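Local coordinates for lipoprotein (Streptococcus pneumoniae, PDB 3CX3), which binds zinc and, as a surface lipoprotein homologous to the solute-binding components of ABC transporters, probably delivers the metal for uptake, at residues A[16-19]-A[20-23]; A[153-156]-A[157-160]; A[266-269]-A[270-274]. All blocks are in the same frame, centred on the assembly; numbering follows the deposited sequence.

Contact 1: residues A[16-19]-A[20-23]; sequences SFYP and IYAM
The methyl of Ala22 sits over one face of the Tyr18 ring, with its CB 3.5 Å from Tyr18 CE1 and equally close to CZ. Tyr18 carries CG anti to its backbone N (chi1 169°), which runs the ring forward along the helix until one face meets the residue four places on. The edge of the Tyr21 ring comes near the Tyr18 ring more loosely, its CD2 4.3 Å from Tyr18 CD1. A second greasy patch lies around Ile20, whose CD1 touches Phe17 CE1 at 4.2 Å and Pro19 CB at 4.1 Å. Helix 125-142 covers Met23, present as selenomethionine, and Trp122 meets the Phe17 ring edge-to-face.

Outward from these patches comes the backbone. Phe17, at the N-cap position, offers its O to Tyr21 N at 2.9 Å in a nearly straight bond (170° at the hydrogen), and Tyr18 O takes Ala22 N at 2.8 Å. At the polar margin Ser16 OG lies 3.9 Å from Ile20 CG1 and is hydrogen-bonded to Glu70.

The Phe17 side chain is about 7 Å from the zinc ion. The chemistry implies an apolar helix start beside the metal site, with Ser16 OG satisfied by Glu70.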
loop_
_atom_site.group_PDB
_atom_site.type_symbol
_atom_site.label_atom_id
_atom_site.label_comp_id
_atom_site.label_asym_id
_atom_site.label_seq_id
_atom_site.Cartn_x
_atom_site.Cartn_y
_atom_site.Cartn_z
ATOM N N SER A 16 0.191 5.041 -10.202
ATOM C CA SER A 16 -0.269 6.037 -9.232
ATOM C C SER A 16 0.751 6.282 -8.143
ATOM O O SER A 16 1.288 7.400 -8.032
ATOM C CB SER A 16 -1.661 5.743 -8.676
ATOM O OG SER A 16 -1.761 4.451 -8.131
ATOM N N PHE A 17 1.043 5.231 -7.376
ATOM C CA PHE A 17 1.995 5.303 -6.271
ATOM C C PHE A 17 2.758 3.975 -6.139
ATOM O O PHE A 17 2.593 3.112 -6.998
ATOM C CB PHE A 17 1.316 5.818 -4.986
ATOM C CG PHE A 17 0.575 4.776 -4.197
ATOM C CD1 PHE A 17 -0.503 4.063 -4.755
ATOM C CD2 PHE A 17 0.910 4.554 -2.869
ATOM C CE1 PHE A 17 -1.209 3.102 -4.003
ATOM C CE2 PHE A 17 0.234 3.608 -2.119
ATOM C CZ PHE A 17 -0.855 2.878 -2.693
ATOM N N TYR A 18 3.596 3.826 -5.109
ATOM C CA TYR A 18 4.630 2.783 -5.083
ATOM C C TYR A 18 4.207 1.305 -5.186
ATOM O O TYR A 18 4.781 0.571 -5.993
ATOM C CB TYR A 18 5.602 2.945 -3.915
ATOM C CG TYR A 18 6.476 1.723 -3.763
ATOM C CD1 TYR A 18 7.556 1.520 -4.622
ATOM C CD2 TYR A 18 6.213 0.752 -2.786
ATOM C CE1 TYR A 18 8.382 0.391 -4.496
ATOM C CE2 TYR A 18 7.024 -0.393 -2.658
ATOM C CZ TYR A 18 8.107 -0.557 -3.526
ATOM O OH TYR A 18 8.933 -1.646 -3.453
ATOM N N PRO A 19 3.278 0.831 -4.319
ATOM C CA PRO A 19 2.926 -0.590 -4.440
ATOM C C PRO A 19 2.534 -0.917 -5.866
ATOM O O PRO A 19 2.718 -2.036 -6.307
ATOM C CB PRO A 19 1.716 -0.742 -3.516
ATOM C CG PRO A 19 1.854 0.349 -2.513
ATOM C CD PRO A 19 2.553 1.488 -3.210
ATOM N N ILE A 20 1.994 0.068 -6.572
ATOM C CA ILE A 20 1.586 -0.111 -7.964
ATOM C C ILE A 20 2.820 -0.064 -8.880
ATOM O O ILE A 20 3.016 -0.945 -9.722
ATOM C CB ILE A 20 0.545 0.957 -8.388
ATOM C CG1 ILE A 20 -0.851 0.627 -7.861
ATOM C CG2 ILE A 20 0.448 1.007 -9.871
ATOM C CD1 ILE A 20 -0.879 -0.148 -6.576
ATOM N N TYR A 21 3.643 0.971 -8.709
ATOM C CA TYR A 21 4.908 1.086 -9.418
ATOM C C TYR A 21 5.617 -0.253 -9.441
ATOM O O TYR A 21 5.912 -0.791 -10.513
ATOM C CB TYR A 21 5.798 2.124 -8.731
ATOM C CG TYR A 21 7.104 2.392 -9.440
ATOM C CD1 TYR A 21 7.121 2.861 -10.756
ATOM C CD2 TYR A 21 8.329 2.184 -8.790
ATOM C CE1 TYR A 21 8.315 3.105 -11.414
ATOM C CE2 TYR A 21 9.531 2.428 -9.439
ATOM C CZ TYR A 21 9.516 2.894 -10.752
ATOM O OH TYR A 21 10.704 3.150 -11.401
ATOM N N ALA A 22 5.833 -0.781 -8.236
ATOM C CA ALA A 22 6.664 -1.932 -7.977
ATOM C C ALA A 22 6.061 -3.212 -8.489
ATOM O O ALA A 22 6.774 -4.134 -8.852
ATOM C CB ALA A 22 6.903 -2.049 -6.503
HETATM N N MSE A 23 4.744 -3.274 -8.490
HETATM C CA MSE A 23 4.042 -4.481 -8.842
HETATM C C MSE A 23 3.822 -4.581 -10.351
HETATM O O MSE A 23 3.725 -5.680 -10.888
HETATM C CB MSE A 23 2.712 -4.505 -8.110
HETATM C CG MSE A 23 2.446 -5.777 -7.404
HETATM SE SE MSE A 23 1.093 -5.609 -6.007
HETATM C CE MSE A 23 0.844 -7.474 -5.760
#

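Contact 2: residues A[153-156]-A[157-160]; sequences NAQA and FIKK
Phe157 is the tight side of this helical turn: its N bonds to Asn153 O at 3.1 Å, and its CB rests 3.5 Å from the same oxygen. With CG anti to the backbone N (chi1 -176°), its ring swings away from the preceding turn and into the protein. The next amide bonds follow in the i to i+4 pattern of an alpha helix, Lys160 N meeting Ala156 O at 2.9 Å and Lys159 N reaching Gln155 O at 3.2 Å.

The solvent side, formed by Gln155, Ile158 and Lys159, is looser. Gln155 and Ile158 run side by side, pointing the same way; the bend at chi2 of Gln155 brings its OE1 to 3.6 Å from Ile158 CG1. Lys159, exposed to solvent, folds its chain so that CE lies 3.4 Å from Ala156 O. At the border between the two sides Lys160 curls back over Ala156, bringing its CE to 4.1 Å from Ala156 CB, so aliphatic lysine segments flank a small methyl here.

Helix 147-173 presents its inner face to three others: Ala154 and Phe157 pack on helix 125-142, Phe157 also on Met23 and Glu26 of helix 18-28, and both Phe157 and Lys160 on helix 268-281.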
loop_
_atom_site.group_PDB
_atom_site.type_symbol
_atom_site.label_atom_id
_atom_site.label_comp_id
_atom_site.label_asym_id
_atom_site.label_seq_id
_atom_site.Cartn_x
_atom_site.Cartn_y
_atom_site.Cartn_z
ATOM N N ASN A 153 5.881 -13.785 -14.260
ATOM C CA ASN A 153 6.357 -12.779 -13.319
ATOM C C ASN A 153 5.449 -12.655 -12.100
ATOM O O ASN A 153 5.918 -12.720 -10.956
ATOM C CB ASN A 153 6.515 -11.431 -14.008
ATOM C CG ASN A 153 7.700 -11.399 -14.931
ATOM O OD1 ASN A 153 8.421 -12.378 -15.051
ATOM N ND2 ASN A 153 7.910 -10.274 -15.591
ATOM N N ALA A 154 4.154 -12.483 -12.359
ATOM C CA ALA A 154 3.118 -12.544 -11.324
ATOM C C ALA A 154 3.157 -13.846 -10.522
ATOM O O ALA A 154 3.008 -13.830 -9.298
ATOM C CB ALA A 154 1.762 -12.368 -11.949
ATOM N N GLN A 155 3.375 -14.959 -11.221
ATOM C CA GLN A 155 3.367 -16.298 -10.641
ATOM C C GLN A 155 4.438 -16.529 -9.593
ATOM O O GLN A 155 4.184 -17.135 -8.535
ATOM C CB GLN A 155 3.501 -17.342 -11.743
ATOM C CG GLN A 155 2.601 -18.530 -11.518
ATOM C CD GLN A 155 1.305 -18.119 -10.846
ATOM O OE1 GLN A 155 1.073 -18.445 -9.679
ATOM N NE2 GLN A 155 0.472 -17.360 -11.564
ATOM N N ALA A 156 5.644 -16.063 -9.908
ATOM C CA ALA A 156 6.733 -16.064 -8.956
ATOM C C ALA A 156 6.317 -15.188 -7.794
ATOM O O ALA A 156 6.477 -15.572 -6.635
ATOM C CB ALA A 156 8.006 -15.512 -9.589
ATOM N N PHE A 157 5.766 -14.016 -8.108
ATOM C CA PHE A 157 5.483 -13.026 -7.089
ATOM C C PHE A 157 4.570 -13.682 -6.057
ATOM O O PHE A 157 4.952 -13.832 -4.889
ATOM C CB PHE A 157 4.879 -11.768 -7.722
ATOM C CG PHE A 157 4.626 -10.637 -6.755
ATOM C CD1 PHE A 157 5.575 -9.622 -6.582
ATOM C CD2 PHE A 157 3.432 -10.563 -6.050
ATOM C CE1 PHE A 157 5.338 -8.561 -5.716
ATOM C CE2 PHE A 157 3.174 -9.513 -5.170
ATOM C CZ PHE A 157 4.120 -8.503 -5.003
ATOM N N ILE A 158 3.402 -14.134 -6.504
ATOM C CA ILE A 158 2.440 -14.751 -5.591
ATOM C C ILE A 158 3.077 -15.873 -4.789
ATOM O O ILE A 158 2.728 -16.065 -3.637
ATOM C CB ILE A 158 1.069 -15.170 -6.274
ATOM C CG1 ILE A 158 0.958 -16.680 -6.516
ATOM C CG2 ILE A 158 0.777 -14.356 -7.544
ATOM C CD1 ILE A 158 0.107 -17.420 -5.468
ATOM N N LYS A 159 4.033 -16.578 -5.393
ATOM C CA LYS A 159 4.735 -17.699 -4.749
ATOM C C LYS A 159 5.630 -17.250 -3.601
ATOM O O LYS A 159 5.634 -17.862 -2.532
ATOM C CB LYS A 159 5.572 -18.455 -5.778
ATOM C CG LYS A 159 6.490 -19.532 -5.205
ATOM C CD LYS A 159 7.809 -19.604 -5.976
ATOM C CE LYS A 159 8.470 -18.221 -6.123
ATOM N NZ LYS A 159 9.940 -18.311 -5.911
ATOM N N LYS A 160 6.400 -16.189 -3.822
ATOM C CA LYS A 160 7.292 -15.681 -2.781
ATOM C C LYS A 160 6.516 -14.816 -1.792
ATOM O O LYS A 160 7.047 -14.417 -0.758
ATOM C CB LYS A 160 8.523 -14.955 -3.364
ATOM C CG LYS A 160 8.239 -13.942 -4.479
ATOM C CD LYS A 160 9.522 -13.490 -5.173
ATOM C CE LYS A 160 9.262 -12.992 -6.609
ATOM N NZ LYS A 160 8.481 -11.715 -6.704
#

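Contact 3: residues A[266-269]-A[270-274]; sequences KTYL and ENLEE
The Tyr268 ring reaches Leu272 through its CE2 corner, 4.1 Å from Leu272 CD2. That same methyl lies 3.7 Å from Leu269 CD2, where the two leucines run side by side and point the same way. The hydroxyl end of Tyr268 is held by Trp122 O. A second flat group, the Asn271 amide, is met at both ends: OD1 accepts from Asn264 ND2, and ND2 makes weak bonds to Thr267 O, at 2.8 Å, and to Tyr18 OH, which together probably limit its rotation. The Lys266 chain passes it at a slant, with CD 3.5 Å from Asn271 OD1. The third flat group, the Glu270 carboxylate, is met from above its plane, its OE2 taking Thr267 N at 2.9 Å in a straight bond (170° at the hydrogen).

This is the entry into helix 268-281, the last helix of the chain, and its early residues, in a protein built as two lobes, each with a four-stranded parallel sheet, as in the zinc- and manganese-binding relatives of this family. Helix 18-28 lies against the Tyr268 side, where Pro19, Ala22 and Glu26 touch its side chain, and helix 147-173 packs on Tyr268, Leu269 and Glu273.

Along the turn, Leu272 N bonds to Tyr268 O at 2.9 Å. Bends at chi3 (110°) and chi4 bring the Lys266 ammonium to Glu270 O, a weak bond of 3.4 Å to an oxygen that also receives Glu274 N. Glu274 crosses that lysine chain at about a right angle; its OE2 stays 4.4 Å from Lys266 NZ, beyond a salt bridge, where some electrostatic attraction is likely.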
loop_
_atom_site.group_PDB
_atom_site.type_symbol
_atom_site.label_atom_id
_atom_site.label_comp_id
_atom_site.label_asym_id
_atom_site.label_seq_id
_atom_site.Cartn_x
_atom_site.Cartn_y
_atom_site.Cartn_z
ATOM N N LYS A 266 15.786 -2.736 -2.932
ATOM C CA LYS A 266 14.861 -3.820 -2.567
ATOM C C LYS A 266 13.611 -3.976 -3.434
ATOM O O LYS A 266 13.064 -3.003 -3.949
ATOM C CB LYS A 266 14.461 -3.704 -1.088
ATOM C CG LYS A 266 15.613 -3.379 -0.132
ATOM C CD LYS A 266 15.093 -2.999 1.244
ATOM C CE LYS A 266 15.401 -4.059 2.298
ATOM N NZ LYS A 266 14.998 -5.436 1.902
ATOM N N THR A 267 13.176 -5.229 -3.566
ATOM C CA THR A 267 11.986 -5.628 -4.314
ATOM C C THR A 267 10.763 -5.060 -3.576
ATOM O O THR A 267 10.934 -4.332 -2.606
ATOM C CB THR A 267 11.960 -7.194 -4.422
ATOM O OG1 THR A 267 11.698 -7.602 -5.768
ATOM C CG2 THR A 267 10.936 -7.811 -3.528
ATOM N N TYR A 268 9.539 -5.350 -4.017
ATOM C CA TYR A 268 8.374 -4.950 -3.213
ATOM C C TYR A 268 8.271 -5.841 -1.982
ATOM O O TYR A 268 8.258 -5.351 -0.849
ATOM C CB TYR A 268 7.062 -4.992 -3.999
ATOM C CG TYR A 268 5.873 -4.688 -3.121
ATOM C CD1 TYR A 268 5.600 -3.389 -2.722
ATOM C CD2 TYR A 268 5.040 -5.700 -2.667
ATOM C CE1 TYR A 268 4.533 -3.102 -1.896
ATOM C CE2 TYR A 268 3.954 -5.413 -1.841
ATOM C CZ TYR A 268 3.713 -4.109 -1.465
ATOM O OH TYR A 268 2.664 -3.810 -0.644
ATOM N N LEU A 269 8.214 -7.150 -2.222
ATOM C CA LEU A 269 8.101 -8.139 -1.165
ATOM C C LEU A 269 9.252 -8.087 -0.159
ATOM O O LEU A 269 9.055 -8.341 1.036
ATOM C CB LEU A 269 7.943 -9.531 -1.759
ATOM C CG LEU A 269 6.523 -9.785 -2.273
ATOM C CD1 LEU A 269 6.416 -11.149 -2.932
ATOM C CD2 LEU A 269 5.484 -9.637 -1.151
ATOM N N GLU A 270 10.437 -7.734 -0.644
ATOM C CA GLU A 270 11.593 -7.484 0.203
ATOM C C GLU A 270 11.361 -6.330 1.190
ATOM O O GLU A 270 11.778 -6.431 2.347
ATOM C CB GLU A 270 12.839 -7.259 -0.654
ATOM C CG GLU A 270 13.325 -8.547 -1.307
ATOM C CD GLU A 270 14.544 -8.387 -2.189
ATOM O OE1 GLU A 270 15.059 -9.436 -2.628
ATOM O OE2 GLU A 270 14.990 -7.244 -2.452
ATOM N N ASN A 271 10.691 -5.255 0.744
ATOM C CA ASN A 271 10.298 -4.137 1.628
ATOM C C ASN A 271 9.129 -4.464 2.573
ATOM O O ASN A 271 9.114 -4.030 3.745
ATOM C CB ASN A 271 9.924 -2.885 0.823
ATOM C CG ASN A 271 11.126 -2.126 0.297
ATOM O OD1 ASN A 271 11.934 -1.580 1.056
ATOM N ND2 ASN A 271 11.219 -2.044 -1.021
ATOM N N LEU A 272 8.134 -5.190 2.049
ATOM C CA LEU A 272 7.050 -5.704 2.881
ATOM C C LEU A 272 7.649 -6.545 4.004
ATOM O O LEU A 272 7.415 -6.273 5.186
ATOM C CB LEU A 272 6.041 -6.506 2.044
ATOM C CG LEU A 272 4.758 -7.079 2.665
ATOM C CD1 LEU A 272 3.954 -6.081 3.495
ATOM C CD2 LEU A 272 3.895 -7.635 1.576
ATOM N N GLU A 273 8.464 -7.529 3.621
ATOM C CA GLU A 273 9.129 -8.391 4.575
ATOM C C GLU A 273 9.943 -7.612 5.593
ATOM O O GLU A 273 9.928 -7.955 6.788
ATOM C CB GLU A 273 10.021 -9.414 3.866
ATOM C CG GLU A 273 11.013 -10.118 4.784
ATOM C CD GLU A 273 11.368 -11.533 4.334
ATOM O OE1 GLU A 273 11.766 -12.354 5.199
ATOM O OE2 GLU A 273 11.248 -11.832 3.130
ATOM N N GLU A 274 10.668 -6.585 5.144
ATOM C CA GLU A 274 11.523 -5.825 6.066
ATOM C C GLU A 274 10.710 -5.173 7.197
ATOM O O GLU A 274 11.096 -5.214 8.358
ATOM C CB GLU A 274 12.358 -4.781 5.338
ATOM C CG GLU A 274 12.989 -3.791 6.303
ATOM C CD GLU A 274 13.981 -2.867 5.655
ATOM O OE1 GLU A 274 15.124 -2.796 6.168
ATOM O OE2 GLU A 274 13.625 -2.218 4.640
#

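Overall arrangement
The three contacts follow one another along the chain, each a short local run on a different helix: contact 1 leads into helix 18-28, contact 2 lies within the long helix 147-173, and contact 3 leads into helix 268-281. Their centres are 16 Å apart for contacts 1 and 2 and 13 Å for each of the other pairs, yet all touch. Met23 meets Phe157, Tyr18 stands against Tyr268, and Leu269 packs on Phe157 and Lys160. Contacts 1 and 3 lie nearer the zinc ion, which His44, His120, His184 and Glu259 bind; contact 2 is 18 Å from the chain's centre, against 8 and 12 Å. The packing thus joins helices distant in sequence, probably steadying the surroundings of the zinc site.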